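Local coordinates for protein cysteine desulfurase (PDB 6WCI) that probably removes sulfur from L-cysteine to leave L-alanine, using pyridoxal 5'-phosphate as cofactor and handing the sulfur to a carrier, at residues L172-L177 against V200-E205; A179-E184 against R208-R213; S194-T199 against H386-Y391. All coordinates share one frame; numbering follows the deposited sequence.

Contact 1 (L172-L177 against V200-E205); sequences LDLDAL and VNPVRE
The backbones of the two segments come nearest at L172 and N201, whose CA atoms lie 7.0 Å apart, each residue standing two positions ahead of the first residue of a helix. Across this gap L172 CB meets N201 OD1 at 3.8 Å, a methylene resting against an amide oxygen. The polar link between the same two residues is made by one water, which accepts from L172 N at 2.8 Å and donates to N201 OD1 at a short 2.5 Å. N201 can serve it because its CG lies beside its own backbone N and anti to the carbonyl carbon (chi1 -75°). At the other end of the amide, ND2 donates to T191 O; together with the water this would fix the amide's rotation.

Nearer the surface the contact turns purely apolar. L174, in the first turn of helix 174-180, sets CD1 against CG of the P202 ring at 4.2 Å, a loose van der Waals touch. Each helix start is organised locally. D173 is the N-cap of the first, where its OD1 takes a long, weak bond from A176 N at 3.3 Å. P202, the N-cap of the second, is also the centre of an inverse gamma turn, closed by a weak bond from V203 N to N201 O.

Both helices belong to connections between parallel strands of the seven-stranded sheet: 174-180 leads from strand 160-164 to 185-191, and 203-212 carries the chain from 185-191 to its neighbour 216-220 in a beta-alpha-beta crossover. L172 and L177 both lean on I206 of helix 203-212 and on strand 135-139, at T139 and L137 respectively, while V203 turns away to pack on I235 of helix 232-235.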
loop_
_atom_site.group_PDB
_atom_site.type_symbol
_atom_site.label_atom_id
_atom_site.label_comp_id
_atom_site.label_asym_id
_atom_site.label_seq_id
_atom_site.Cartn_x
_atom_site.Cartn_y
_atom_site.Cartn_z
ATOM N N LEU B 172 16.489 27.750 1.295
ATOM C CA LEU B 172 17.232 27.120 2.380
ATOM C C LEU B 172 18.509 27.913 2.670
ATOM O O LEU B 172 19.337 28.116 1.779
ATOM C CB LEU B 172 17.546 25.673 1.991
ATOM C CG LEU B 172 18.104 24.665 2.999
ATOM C CD1 LEU B 172 17.080 24.312 4.072
ATOM C CD2 LEU B 172 18.557 23.429 2.248
ATOM N N ASP B 173 18.669 28.370 3.913
ATOM C CA ASP B 173 19.837 29.164 4.293
ATOM C C ASP B 173 21.089 28.293 4.316
ATOM O O ASP B 173 21.388 27.667 5.336
ATOM C CB ASP B 173 19.606 29.826 5.655
ATOM C CG ASP B 173 20.721 30.801 6.052
ATOM O OD1 ASP B 173 21.777 30.850 5.384
ATOM O OD2 ASP B 173 20.535 31.523 7.053
ATOM N N LEU B 174 21.838 28.272 3.211
ATOM C CA LEU B 174 22.989 27.378 3.100
ATOM C C LEU B 174 24.107 27.746 4.070
ATOM O O LEU B 174 24.824 26.854 4.547
ATOM C CB LEU B 174 23.524 27.376 1.669
ATOM C CG LEU B 174 22.512 26.960 0.604
ATOM C CD1 LEU B 174 23.167 26.900 -0.773
ATOM C CD2 LEU B 174 21.869 25.631 0.972
ATOM N N ASP B 175 24.289 29.039 4.356
ATOM C CA ASP B 175 25.239 29.438 5.388
ATOM C C ASP B 175 24.934 28.733 6.699
ATOM O O ASP B 175 25.806 28.082 7.286
ATOM C CB ASP B 175 25.207 30.956 5.586
ATOM C CG ASP B 175 26.138 31.687 4.648
ATOM O OD1 ASP B 175 26.907 31.014 3.931
ATOM O OD2 ASP B 175 26.101 32.933 4.630
ATOM N N ALA B 176 23.689 28.840 7.166
ATOM C CA ALA B 176 23.319 28.201 8.421
ATOM C C ALA B 176 23.373 26.677 8.319
ATOM O O ALA B 176 23.630 26.003 9.322
ATOM C CB ALA B 176 21.930 28.665 8.857
ATOM N N LEU B 177 23.165 26.120 7.124
ATOM C CA LEU B 177 23.195 24.665 6.975
ATOM C C LEU B 177 24.602 24.119 7.185
ATOM O O LEU B 177 24.799 23.160 7.943
ATOM C CB LEU B 177 22.666 24.263 5.603
ATOM C CG LEU B 177 22.733 22.788 5.208
ATOM C CD1 LEU B 177 21.874 21.902 6.114
ATOM C CD2 LEU B 177 22.327 22.620 3.751
ATOM N N VAL B 200 12.940 24.914 -5.135
ATOM C CA VAL B 200 13.797 23.828 -5.584
ATOM C C VAL B 200 15.124 23.954 -4.850
ATOM O O VAL B 200 15.828 24.960 -4.996
ATOM C CB VAL B 200 14.005 23.863 -7.106
ATOM C CG1 VAL B 200 14.964 22.754 -7.519
ATOM C CG2 VAL B 200 12.656 23.745 -7.849
ATOM N N ASN B 201 15.468 22.933 -4.049
ATOM C CA ASN B 201 16.708 23.044 -3.300
ATOM C C ASN B 201 17.878 22.483 -4.103
ATOM O O ASN B 201 17.704 21.558 -4.897
ATOM C CB ASN B 201 16.597 22.303 -1.966
ATOM C CG ASN B 201 15.756 23.053 -0.951
ATOM O OD1 ASN B 201 15.678 24.292 -0.979
ATOM N ND2 ASN B 201 15.119 22.314 -0.049
ATOM N N PRO B 202 19.082 23.029 -3.930
ATOM C CA PRO B 202 20.257 22.447 -4.597
ATOM C C PRO B 202 20.699 21.150 -3.939
ATOM O O PRO B 202 21.721 21.108 -3.250
ATOM C CB PRO B 202 21.319 23.547 -4.462
ATOM C CG PRO B 202 20.898 24.334 -3.261
ATOM C CD PRO B 202 19.399 24.278 -3.212
ATOM N N VAL B 203 19.941 20.075 -4.157
ATOM C CA VAL B 203 20.222 18.838 -3.440
ATOM C C VAL B 203 21.596 18.292 -3.809
ATOM O O VAL B 203 22.283 17.706 -2.964
ATOM C CB VAL B 203 19.096 17.810 -3.687
ATOM C CG1 VAL B 203 17.808 18.278 -3.029
ATOM C CG2 VAL B 203 18.882 17.588 -5.168
ATOM N N ARG B 204 22.034 18.491 -5.057
ATOM C CA ARG B 204 23.343 17.989 -5.465
ATOM C C ARG B 204 24.460 18.633 -4.649
ATOM O O ARG B 204 25.309 17.935 -4.076
ATOM C CB ARG B 204 23.545 18.230 -6.957
ATOM C CG ARG B 204 24.751 17.543 -7.564
ATOM C CD ARG B 204 25.028 18.135 -8.943
ATOM N NE ARG B 204 25.106 17.108 -9.977
ATOM C CZ ARG B 204 26.237 16.687 -10.530
ATOM N NH1 ARG B 204 27.398 17.208 -10.157
ATOM N NH2 ARG B 204 26.208 15.745 -11.464
ATOM N N GLU B 205 24.466 19.967 -4.569
ATOM C CA GLU B 205 25.438 20.654 -3.723
ATOM C C GLU B 205 25.336 20.190 -2.272
ATOM O O GLU B 205 26.342 19.835 -1.648
ATOM C CB GLU B 205 25.243 22.173 -3.828
HETATM O O HOH W 1 16.493 26.629 -1.239
#

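Contact 2 (A179-E184 against R208-R213); sequences AAMTPE and REARKR
M181 lies against E209, A210 and R213, and its side chain can be followed outward from the backbone. CB touches R213 CD at 3.7 Å, the two side chains crossing at about a right angle. Further along, M181 SD passes A210, with CB of that alanine 4.5 Å away. The methionine then bends at its last torsion (chi3 -60°), which brings the terminal methyl CE to E209 CG at 3.5 Å and over one face of the R213 guanidinium, offset toward its rim.

M181 is the first residue to leave helix 174-180 and the centre of an inverse gamma turn, on the way into strand 185-191; R213 lies at the C-terminal end of the 203-212 region, so the contact joins the C-terminal ends of two helices that connect strands of one sheet. M181 O accepts from R213 NH1 at 3.0 Å, with an N-H...O angle of 146° and the donor tilted from the carbonyl plane.

The same guanidinium is steadied by E209, four residues earlier. E209 OE2 accepts from R213 NE at 2.8 Å, through its anti lone pair, and from R213 NH2, which comes from above the carboxylate plane, a side-on salt bridge onto one oxygen.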
loop_
_atom_site.group_PDB
_atom_site.type_symbol
_atom_site.label_atom_id
_atom_site.label_comp_id
_atom_site.label_asym_id
_atom_site.label_seq_id
_atom_site.Cartn_x
_atom_site.Cartn_y
_atom_site.Cartn_z
ATOM N N ALA B 179 26.953 25.599 8.838
ATOM C CA ALA B 179 27.247 25.796 10.252
ATOM C C ALA B 179 26.545 24.754 11.113
ATOM O O ALA B 179 27.047 24.400 12.188
ATOM C CB ALA B 179 26.848 27.208 10.684
ATOM N N ALA B 180 25.398 24.244 10.649
ATOM C CA ALA B 180 24.623 23.266 11.402
ATOM C C ALA B 180 25.130 21.842 11.232
ATOM O O ALA B 180 24.776 20.977 12.041
ATOM C CB ALA B 180 23.151 23.320 10.984
ATOM N N MET B 181 25.939 21.577 10.206
ATOM C CA MET B 181 26.408 20.222 9.905
ATOM C C MET B 181 27.713 19.936 10.656
ATOM O O MET B 181 28.802 19.846 10.083
ATOM C CB MET B 181 26.574 20.041 8.400
ATOM C CG MET B 181 25.284 19.995 7.628
ATOM S SD MET B 181 25.560 19.550 5.899
ATOM C CE MET B 181 26.632 20.878 5.395
ATOM N N THR B 182 27.579 19.779 11.968
ATOM C CA THR B 182 28.698 19.485 12.856
ATOM C C THR B 182 28.914 17.983 12.944
ATOM O O THR B 182 28.084 17.201 12.488
ATOM C CB THR B 182 28.423 20.084 14.233
ATOM O OG1 THR B 182 27.143 19.626 14.693
ATOM C CG2 THR B 182 28.439 21.611 14.161
ATOM N N PRO B 183 30.034 17.532 13.526
ATOM C CA PRO B 183 30.310 16.085 13.543
ATOM C C PRO B 183 29.249 15.236 14.223
ATOM O O PRO B 183 29.158 14.040 13.914
ATOM C CB PRO B 183 31.651 15.993 14.282
ATOM C CG PRO B 183 32.314 17.280 13.960
ATOM C CD PRO B 183 31.221 18.309 13.937
ATOM N N GLU B 184 28.451 15.789 15.137
ATOM C CA GLU B 184 27.444 14.971 15.806
ATOM C C GLU B 184 26.218 14.711 14.943
ATOM O O GLU B 184 25.386 13.862 15.299
ATOM C CB GLU B 184 27.028 15.619 17.128
ATOM C CG GLU B 184 26.518 17.031 17.000
ATOM C CD GLU B 184 27.612 18.070 17.160
ATOM O OE1 GLU B 184 28.809 17.704 17.184
ATOM O OE2 GLU B 184 27.259 19.260 17.259
ATOM N N ARG B 208 26.612 16.585 -1.670
ATOM C CA ARG B 208 28.064 16.507 -1.752
ATOM C C ARG B 208 28.707 17.012 -0.468
ATOM O O ARG B 208 29.686 16.433 0.014
ATOM C CB ARG B 208 28.577 17.306 -2.952
ATOM C CG ARG B 208 30.095 17.405 -3.007
ATOM C CD ARG B 208 30.566 18.496 -3.943
ATOM N NE ARG B 208 30.069 19.815 -3.548
ATOM C CZ ARG B 208 29.242 20.552 -4.285
ATOM N NH1 ARG B 208 28.826 20.108 -5.466
ATOM N NH2 ARG B 208 28.837 21.738 -3.850
ATOM N N GLU B 209 28.174 18.098 0.095
ATOM C CA GLU B 209 28.736 18.638 1.327
ATOM C C GLU B 209 28.380 17.754 2.514
ATOM O O GLU B 209 29.187 17.585 3.434
ATOM C CB GLU B 209 28.247 20.070 1.541
ATOM C CG GLU B 209 28.862 20.776 2.725
ATOM C CD GLU B 209 30.372 20.913 2.621
ATOM O OE1 GLU B 209 30.875 21.212 1.515
ATOM O OE2 GLU B 209 31.053 20.709 3.653
ATOM N N ALA B 210 27.184 17.166 2.505
ATOM C CA ALA B 210 26.830 16.236 3.569
ATOM C C ALA B 210 27.750 15.019 3.548
ATOM O O ALA B 210 28.312 14.634 4.578
ATOM C CB ALA B 210 25.366 15.817 3.439
ATOM N N ARG B 211 27.940 14.422 2.366
ATOM C CA ARG B 211 28.810 13.254 2.255
ATOM C C ARG B 211 30.231 13.570 2.703
ATOM O O ARG B 211 30.929 12.695 3.228
ATOM C CB ARG B 211 28.812 12.721 0.818
ATOM C CG ARG B 211 29.510 11.362 0.672
ATOM C CD ARG B 211 29.193 10.698 -0.663
ATOM N NE ARG B 211 27.754 10.702 -0.929
ATOM C CZ ARG B 211 26.890 9.844 -0.392
ATOM N NH1 ARG B 211 27.319 8.905 0.442
ATOM N NH2 ARG B 211 25.596 9.930 -0.686
ATOM N N LYS B 212 30.677 14.806 2.505
ATOM C CA LYS B 212 32.012 15.179 2.944
ATOM C C LYS B 212 32.128 15.143 4.465
ATOM O O LYS B 212 33.222 14.916 4.999
ATOM C CB LYS B 212 32.364 16.564 2.393
ATOM C CG LYS B 212 33.847 16.800 2.198
ATOM C CD LYS B 212 34.119 17.997 1.281
ATOM C CE LYS B 212 34.254 19.293 2.069
ATOM N NZ LYS B 212 34.829 20.387 1.235
ATOM N N ARG B 213 31.019 15.348 5.175
ATOM C CA ARG B 213 31.008 15.353 6.631
ATOM C C ARG B 213 30.476 14.049 7.223
ATOM O O ARG B 213 30.192 13.992 8.424
ATOM C CB ARG B 213 30.184 16.535 7.135
ATOM C CG ARG B 213 30.448 17.806 6.359
ATOM C CD ARG B 213 29.837 19.009 7.031
ATOM N NE ARG B 213 30.033 20.212 6.237
ATOM C CZ ARG B 213 30.186 21.426 6.755
ATOM N NH1 ARG B 213 30.182 21.594 8.072
ATOM N NH2 ARG B 213 30.365 22.465 5.954
HETATM O O HOH W 2 29.570 15.741 10.240
#

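Contact 3 (S194-T199 against H386-Y391); sequences SNVLGT and HPLLQY
S194 OG, which faces L388 CD2 across the contact at 4.4 Å, is gripped by two backbone amides of its own loop. L197 N donates to S194 OG at 2.8 Å with an N-H...O angle of 158°, making an ST motif. V196 N donates to S194 OG at 3.2 Å, making an ST turn. The loop is tightened further by G198 N donating to S194 O and by S194 N donating to T199 O. In this compact turn V196 and L197 come to meet the same leucine.

L388 reaches them with CG anti to its backbone N (chi1 175°), and its CD2 methyl does most of the touching. That methyl lies 3.7 Å from V196 CB and 3.7 Å from L197 CG, the side chains approaching tip to tip, while L388 CD1 reaches L197 CD1 at 3.9 Å. All four residues involved are buried.

The contact sets the loop between strand 185-191 and helix 203-212, in the seven-stranded sheet region of this class-V aminotransferase fold, against helix 386-392, which follows strand 376-381 and precedes 397-401 of the other, six-stranded sheet in the chain. Polar bonds reach across the same boundary: V196 O accepts from S356 OG, and N195 O from R399 NH1. N195 ND2 donates to H383 O, next to C384, which is modelled as S-hydroxycysteine just before the helix. At the start of the helix, H386 ND1 is hydrogen-bonded to V279 N of the second subunit, and P387 packs on F281 of that subunit.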
loop_
_atom_site.group_PDB
_atom_site.type_symbol
_atom_site.label_atom_id
_atom_site.label_comp_id
_atom_site.label_asym_id
_atom_site.label_seq_id
_atom_site.Cartn_x
_atom_site.Cartn_y
_atom_site.Cartn_z
ATOM N N SER B 194 9.682 21.871 -2.224
ATOM C CA SER B 194 8.740 22.126 -1.142
ATOM C C SER B 194 7.312 22.139 -1.675
ATOM O O SER B 194 7.016 22.823 -2.661
ATOM C CB SER B 194 9.079 23.460 -0.465
ATOM O OG SER B 194 7.973 23.987 0.250
ATOM N N ASN B 195 6.424 21.388 -1.011
ATOM C CA ASN B 195 5.022 21.332 -1.406
ATOM C C ASN B 195 4.253 22.599 -1.059
ATOM O O ASN B 195 3.114 22.753 -1.512
ATOM C CB ASN B 195 4.323 20.144 -0.743
ATOM C CG ASN B 195 4.188 20.322 0.749
ATOM O OD1 ASN B 195 5.180 20.550 1.447
ATOM N ND2 ASN B 195 2.958 20.254 1.246
ATOM N N VAL B 196 4.825 23.482 -0.246
ATOM C CA VAL B 196 4.198 24.742 0.139
ATOM C C VAL B 196 4.848 25.919 -0.574
ATOM O O VAL B 196 4.167 26.748 -1.183
ATOM C CB VAL B 196 4.254 24.930 1.675
ATOM C CG1 VAL B 196 3.801 26.322 2.069
ATOM C CG2 VAL B 196 3.420 23.864 2.373
ATOM N N LEU B 197 6.173 26.013 -0.494
ATOM C CA LEU B 197 6.915 27.123 -1.077
ATOM C C LEU B 197 7.175 26.946 -2.566
ATOM O O LEU B 197 7.362 27.940 -3.268
ATOM C CB LEU B 197 8.251 27.276 -0.348
ATOM C CG LEU B 197 8.139 27.357 1.170
ATOM C CD1 LEU B 197 9.481 27.059 1.841
ATOM C CD2 LEU B 197 7.616 28.726 1.585
ATOM N N GLY B 198 7.199 25.707 -3.055
ATOM C CA GLY B 198 7.651 25.431 -4.399
ATOM C C GLY B 198 9.152 25.454 -4.583
ATOM O O GLY B 198 9.626 25.079 -5.665
ATOM N N THR B 199 9.912 25.860 -3.564
ATOM C CA THR B 199 11.352 26.026 -3.685
ATOM C C THR B 199 12.009 24.752 -4.203
ATOM O O THR B 199 11.658 23.644 -3.797
ATOM C CB THR B 199 11.956 26.405 -2.324
ATOM O OG1 THR B 199 11.463 27.687 -1.907
ATOM C CG2 THR B 199 13.467 26.462 -2.403
ATOM N N HIS B 386 3.379 21.971 9.290
ATOM C CA HIS B 386 3.114 22.894 10.389
ATOM C C HIS B 386 4.328 23.723 10.787
ATOM O O HIS B 386 4.155 24.931 11.021
ATOM C CB HIS B 386 2.567 22.121 11.595
ATOM C CG HIS B 386 1.233 21.486 11.352
ATOM N ND1 HIS B 386 0.545 20.803 12.333
ATOM C CD2 HIS B 386 0.461 21.431 10.242
ATOM C CE1 HIS B 386 -0.596 20.358 11.836
ATOM N NE2 HIS B 386 -0.667 20.719 10.569
ATOM N N PRO B 387 5.548 23.176 10.896
ATOM C CA PRO B 387 6.661 24.018 11.370
ATOM C C PRO B 387 7.040 25.106 10.389
ATOM O O PRO B 387 7.459 26.185 10.818
ATOM C CB PRO B 387 7.809 23.018 11.573
ATOM C CG PRO B 387 7.156 21.679 11.633
ATOM C CD PRO B 387 5.979 21.781 10.714
ATOM N N LEU B 388 6.897 24.859 9.083
ATOM C CA LEU B 388 7.159 25.902 8.098
ATOM C C LEU B 388 6.228 27.090 8.308
ATOM O O LEU B 388 6.675 28.243 8.343
ATOM C CB LEU B 388 7.019 25.338 6.686
ATOM C CG LEU B 388 7.144 26.357 5.547
ATOM C CD1 LEU B 388 8.503 27.051 5.578
ATOM C CD2 LEU B 388 6.901 25.690 4.204
ATOM N N LEU B 389 4.928 26.818 8.473
ATOM C CA LEU B 389 3.962 27.877 8.751
ATOM C C LEU B 389 4.280 28.619 10.044
ATOM O O LEU B 389 3.985 29.812 10.161
ATOM C CB LEU B 389 2.550 27.299 8.817
ATOM C CG LEU B 389 1.744 27.282 7.515
ATOM C CD1 LEU B 389 2.235 26.206 6.549
ATOM C CD2 LEU B 389 0.269 27.104 7.817
ATOM N N GLN B 390 4.867 27.937 11.027
ATOM C CA GLN B 390 5.197 28.613 12.276
ATOM C C GLN B 390 6.282 29.661 12.059
ATOM O O GLN B 390 6.212 30.756 12.625
ATOM C CB GLN B 390 5.624 27.597 13.330
ATOM N N TYR B 391 7.280 29.351 11.228
ATOM C CA TYR B 391 8.326 30.326 10.924
ATOM C C TYR B 391 7.752 31.584 10.276
ATOM O O TYR B 391 8.215 32.700 10.548
ATOM C CB TYR B 391 9.382 29.685 10.022
ATOM C CG TYR B 391 10.309 30.671 9.338
ATOM C CD1 TYR B 391 11.422 31.187 9.994
ATOM C CD2 TYR B 391 10.075 31.077 8.024
ATOM C CE1 TYR B 391 12.268 32.086 9.366
ATOM C CE2 TYR B 391 10.912 31.969 7.394
ATOM C CZ TYR B 391 12.008 32.468 8.064
ATOM O OH TYR B 391 12.838 33.356 7.422
#

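Contacts 1 and 2 hold the same pair of helices, 174-180 and 203-212, contact 1 at their starts and contact 2 at their far ends, with centres about 12 Å apart. Both are partly buried. Contact 1 relies on a bridging water and sparse apolar touches, whereas contact 2 has a direct hydrogen bond and a salt-bridged arginine with a methionine methyl over one face. Contact 3 is fully buried and purely apolar between its segments, its polar bonds being kept inside the loop or sent to other residues. Its 194-199 segment runs directly into 200-205 of contact 1, so one chain passes from the boundary between the two sheets to the helix pair.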